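Long-range contact in Lmo0181 protein (Listeria monocytogenes serovar 1/2a, PDB 5F7V), which binds the cyclic glucan cycloalternan and probably serves as the substrate-binding lipoprotein of an ABC transporter that takes it up: residues Val131-Lys136 / Phe263-Gln268. Residues are numbered along the deposited sequence; the frame is centred on the assembly and turned at random.
Sequences VTIYNK and FKWDVQ
Thr-132 and Gln-268 exchange two backbone hydrogen bonds, Thr-132 N to Gln-268 O and Gln-268 N to Thr-132 O, both 2.9 Å. Tyr-134 and Asp-266 repeat the antiparallel pairing, with the Tyr-134 N to Asp-266 O bond nearly straight at 169°. A fifth bond, Lys-136 N to Lys-264 O (2.8 Å), continues the pairing into the first turn of helix 136-142. Three waters bridge the polar ends on this face: one joins Tyr-134 OH to Asp-266 OD2, another Tyr-134 OH to the backbone Val-267 O, and a third Lys-136 NZ to Asp-266 OD2, which lie 4.9 Å apart. Asp-266 OD1 accepts from Val-267 N and from Asn-341 N, which helps hold the carboxylate in place. With CG between its backbone N and carbonyl carbon (chi1 62°), the Tyr-134 ring leans over the Asp-266 backbone. On the sheet face that carries Ile-133, Asn-135, Trp-265 and Val-267, Ile-133 CG2 lies 3.6 Å from Trp-265 CE3, while Ile-133 CG1 packs beside Val-267 CG1. The Asn-135 amide stacks on the Phe-263 ring, planes 10° apart, with ND2 3.3 Å above the ring centre; its OD1 N-caps the helix through Leu-138 N. Strand 245-251 pairs with the opposite edge of 131-135, so here 119-135 runs between 245-251 and 265-268, antiparallel to both, with Phe-255 of helix 255-258 against Ile-133 and Val-267 in this solute-binding-protein lobe.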
ATOM      1  N   VAL A 131       5.987  -6.897   3.122  1.00  3.54           N
ATOM      2  CA  VAL A 131       6.959  -7.894   3.537  1.00  3.71           C
ATOM      3  C   VAL A 131       6.207  -9.070   4.115  1.00  3.68           C
ATOM      4  O   VAL A 131       5.004  -8.998   4.381  1.00  3.57           O
ATOM      5  CB  VAL A 131       7.949  -7.353   4.593  1.00  3.81           C
ATOM      6  CG1 VAL A 131       8.863  -6.327   3.934  1.00  3.98           C
ATOM      7  CG2 VAL A 131       7.258  -6.727   5.779  1.00  3.68           C
ATOM      8  N   THR A 132       6.937 -10.165   4.285  1.00  3.88           N
ATOM      9  CA  THR A 132       6.399 -11.288   5.075  1.00  3.90           C
ATOM     10  C   THR A 132       6.693 -11.032   6.524  1.00  3.88           C
ATOM     11  O   THR A 132       7.859 -11.003   6.923  1.00  4.08           O
ATOM     12  CB  THR A 132       7.023 -12.598   4.616  1.00  4.20           C
ATOM     13  OG1 THR A 132       6.716 -12.768   3.230  1.00  4.36           O
ATOM     14  CG2 THR A 132       6.490 -13.765   5.437  1.00  4.25           C
ATOM     15  N   ILE A 133       5.654 -10.921   7.329  1.00  3.77           N
ATOM     16  CA  ILE A 133       5.782 -10.680   8.758  1.00  3.88           C
ATOM     17  C   ILE A 133       5.517 -12.014   9.447  1.00  4.02           C
ATOM     18  O   ILE A 133       4.495 -12.653   9.164  1.00  3.99           O
ATOM     19  CB  ILE A 133       4.797  -9.618   9.237  1.00  3.83           C
ATOM     20  CG1 ILE A 133       4.947  -8.341   8.396  1.00  3.69           C
ATOM     21  CG2 ILE A 133       5.021  -9.364  10.734  1.00  4.10           C
ATOM     22  CD1 ILE A 133       4.248  -7.146   8.946  1.00  3.75           C
ATOM     23  N   TYR A 134       6.404 -12.493  10.297  1.00  4.26           N
ATOM     24  CA  TYR A 134       6.241 -13.830  10.819  1.00  4.42           C
ATOM     25  C   TYR A 134       6.383 -13.865  12.325  1.00  4.70           C
ATOM     26  O   TYR A 134       7.114 -13.093  12.952  1.00  4.91           O
ATOM     27  CB  TYR A 134       7.197 -14.813  10.138  1.00  4.57           C
ATOM     28  CG  TYR A 134       8.674 -14.586  10.291  1.00  4.87           C
ATOM     29  CD1 TYR A 134       9.363 -13.755   9.418  1.00  4.87           C
ATOM     30  CD2 TYR A 134       9.423 -15.198  11.285  1.00  5.27           C
ATOM     31  CE1 TYR A 134      10.740 -13.546   9.508  1.00  5.30           C
ATOM     32  CE2 TYR A 134      10.779 -14.995  11.382  1.00  5.70           C
ATOM     33  CZ  TYR A 134      11.433 -14.162  10.512  1.00  5.74           C
ATOM     34  OH  TYR A 134      12.790 -14.028  10.646  1.00  6.33           O
ATOM     35  N   ASN A 135       5.603 -14.771  12.909  1.00  4.81           N
ATOM     36  CA  ASN A 135       5.539 -15.023  14.345  1.00  5.17           C
ATOM     37  C   ASN A 135       6.620 -16.042  14.673  1.00  5.47           C
ATOM     38  O   ASN A 135       6.470 -17.238  14.421  1.00  5.48           O
ATOM     39  CB  ASN A 135       4.142 -15.505  14.703  1.00  5.24           C
ATOM     40  CG  ASN A 135       3.937 -15.849  16.155  1.00  5.70           C
ATOM     41  OD1 ASN A 135       4.877 -16.193  16.860  1.00  5.98           O
ATOM     42  ND2 ASN A 135       2.689 -15.742  16.594  1.00  5.89           N
ATOM     43  N   LYS A 136       7.711 -15.566  15.284  1.00  6.11           N
ATOM     44  CA  LYS A 136       8.850 -16.415  15.585  1.00  6.88           C
ATOM     45  C   LYS A 136       8.495 -17.471  16.634  1.00  7.45           C
ATOM     46  O   LYS A 136       9.059 -18.571  16.578  1.00  7.60           O
ATOM     47  CB  LYS A 136      10.003 -15.589  16.113  1.00  7.54           C
ATOM     48  CG  LYS A 136      10.664 -14.657  15.102  1.00  7.64           C
ATOM     49  CD  LYS A 136      11.611 -13.678  15.752  1.00  8.52           C
ATOM     50  CE  LYS A 136      12.835 -14.389  16.254  1.00  9.47           C
ATOM     51  NZ  LYS A 136      13.799 -13.408  16.811  1.00 10.46           N
ATOM     52  N   PHE A 263       4.113 -11.696  21.216  1.00  8.36           N
ATOM     53  CA  PHE A 263       5.010 -12.752  20.765  1.00  7.60           C
ATOM     54  C   PHE A 263       6.172 -12.074  20.044  1.00  7.22           C
ATOM     55  O   PHE A 263       6.085 -10.880  19.692  1.00  7.35           O
ATOM     56  CB  PHE A 263       4.308 -13.772  19.845  1.00  7.10           C
ATOM     57  CG  PHE A 263       3.501 -13.170  18.733  1.00  6.57           C
ATOM     58  CD1 PHE A 263       4.113 -12.730  17.573  1.00  6.18           C
ATOM     59  CD2 PHE A 263       2.133 -13.041  18.853  1.00  6.49           C
ATOM     60  CE1 PHE A 263       3.358 -12.164  16.563  1.00  5.92           C
ATOM     61  CE2 PHE A 263       1.350 -12.505  17.859  1.00  6.23           C
ATOM     62  CZ  PHE A 263       1.977 -12.064  16.705  1.00  6.03           C
ATOM     63  N   LYS A 264       7.257 -12.799  19.847  1.00  7.15           N
ATOM     64  CA  LYS A 264       8.376 -12.291  19.034  1.00  7.03           C
ATOM     65  C   LYS A 264       8.056 -12.457  17.554  1.00  6.12           C
ATOM     66  O   LYS A 264       7.473 -13.475  17.137  1.00  5.87           O
ATOM     67  CB  LYS A 264       9.639 -13.082  19.353  1.00  7.77           C
ATOM     68  CG  LYS A 264      10.039 -13.047  20.835  1.00  9.03           C
ATOM     69  CD  LYS A 264      10.291 -11.696  21.436  1.00 10.43           C
ATOM     70  CE  LYS A 264      10.465 -11.764  22.955  1.00 12.10           C
ATOM     71  NZ  LYS A 264       9.333 -12.389  23.714  1.00 13.50           N
ATOM     72  N   TRP A 265       8.420 -11.444  16.763  1.00  5.54           N
ATOM     73  CA  TRP A 265       8.132 -11.445  15.351  1.00  5.04           C
ATOM     74  C   TRP A 265       9.245 -10.748  14.608  1.00  4.93           C
ATOM     75  O   TRP A 265       9.959  -9.883  15.146  1.00  5.28           O
ATOM     76  CB  TRP A 265       6.790 -10.786  15.048  1.00  4.84           C
ATOM     77  CG  TRP A 265       6.596  -9.361  15.518  1.00  4.89           C
ATOM     78  CD1 TRP A 265       6.293  -8.946  16.778  1.00  5.16           C
ATOM     79  CD2 TRP A 265       6.696  -8.176  14.746  1.00  4.76           C
ATOM     80  NE1 TRP A 265       6.206  -7.583  16.857  1.00  5.22           N
ATOM     81  CE2 TRP A 265       6.426  -7.083  15.601  1.00  4.98           C
ATOM     82  CE3 TRP A 265       6.947  -7.928  13.393  1.00  4.59           C
ATOM     83  CZ2 TRP A 265       6.396  -5.793  15.144  1.00  5.00           C
ATOM     84  CZ3 TRP A 265       6.905  -6.624  12.945  1.00  4.59           C
ATOM     85  CH2 TRP A 265       6.626  -5.576  13.817  1.00  4.82           C
ATOM     86  N   ASP A 266       9.329 -11.059  13.315  1.00  4.59           N
ATOM     87  CA  ASP A 266      10.326 -10.422  12.452  1.00  4.51           C
ATOM     88  C   ASP A 266       9.769 -10.397  11.032  1.00  4.23           C
ATOM     89  O   ASP A 266       8.601 -10.722  10.798  1.00  4.10           O
ATOM     90  CB  ASP A 266      11.692 -11.120  12.595  1.00  4.72           C
ATOM     91  CG  ASP A 266      12.909 -10.239  12.298  1.00  4.98           C
ATOM     92  OD1 ASP A 266      12.773  -9.125  11.737  1.00  4.85           O
ATOM     93  OD2 ASP A 266      14.012 -10.727  12.680  1.00  5.58           O
ATOM     94  N   VAL A 267      10.569  -9.902  10.106  1.00  4.22           N
ATOM     95  CA  VAL A 267      10.125  -9.716   8.721  1.00  4.03           C
ATOM     96  C   VAL A 267      11.141 -10.215   7.732  1.00  4.01           C
ATOM     97  O   VAL A 267      12.344 -10.311   8.042  1.00  4.17           O
ATOM     98  CB  VAL A 267       9.796  -8.239   8.425  1.00  4.06           C
ATOM     99  CG1 VAL A 267       8.732  -7.705   9.361  1.00  4.11           C
ATOM    100  CG2 VAL A 267      11.024  -7.366   8.450  1.00  4.23           C
ATOM    101  N   GLN A 268      10.696 -10.531   6.535  1.00  3.85           N
ATOM    102  CA  GLN A 268      11.538 -11.002   5.438  1.00  3.84           C
ATOM    103  C   GLN A 268      11.026 -10.514   4.095  1.00  3.72           C
ATOM    104  O   GLN A 268       9.859 -10.238   3.932  1.00  3.61           O
ATOM    105  CB  GLN A 268      11.616 -12.546   5.455  1.00  3.81           C
ATOM    106  CG  GLN A 268      12.637 -13.172   4.514  1.00  3.87           C
ATOM    107  CD  GLN A 268      14.010 -12.608   4.735  1.00  4.10           C
ATOM    108  OE1 GLN A 268      14.410 -11.654   4.091  1.00  4.23           O
ATOM    109  NE2 GLN A 268      14.753 -13.219   5.667  1.00  4.34           N
TER
HETATM  110  O   HOH W   1      14.221 -13.504  12.934  1.00  9.29           O
HETATM  111  O   HOH W   2      13.879 -12.499   8.939  1.00 12.02           O
HETATM  112  O   HOH W   3      14.565 -11.205  15.301  1.00  9.92           O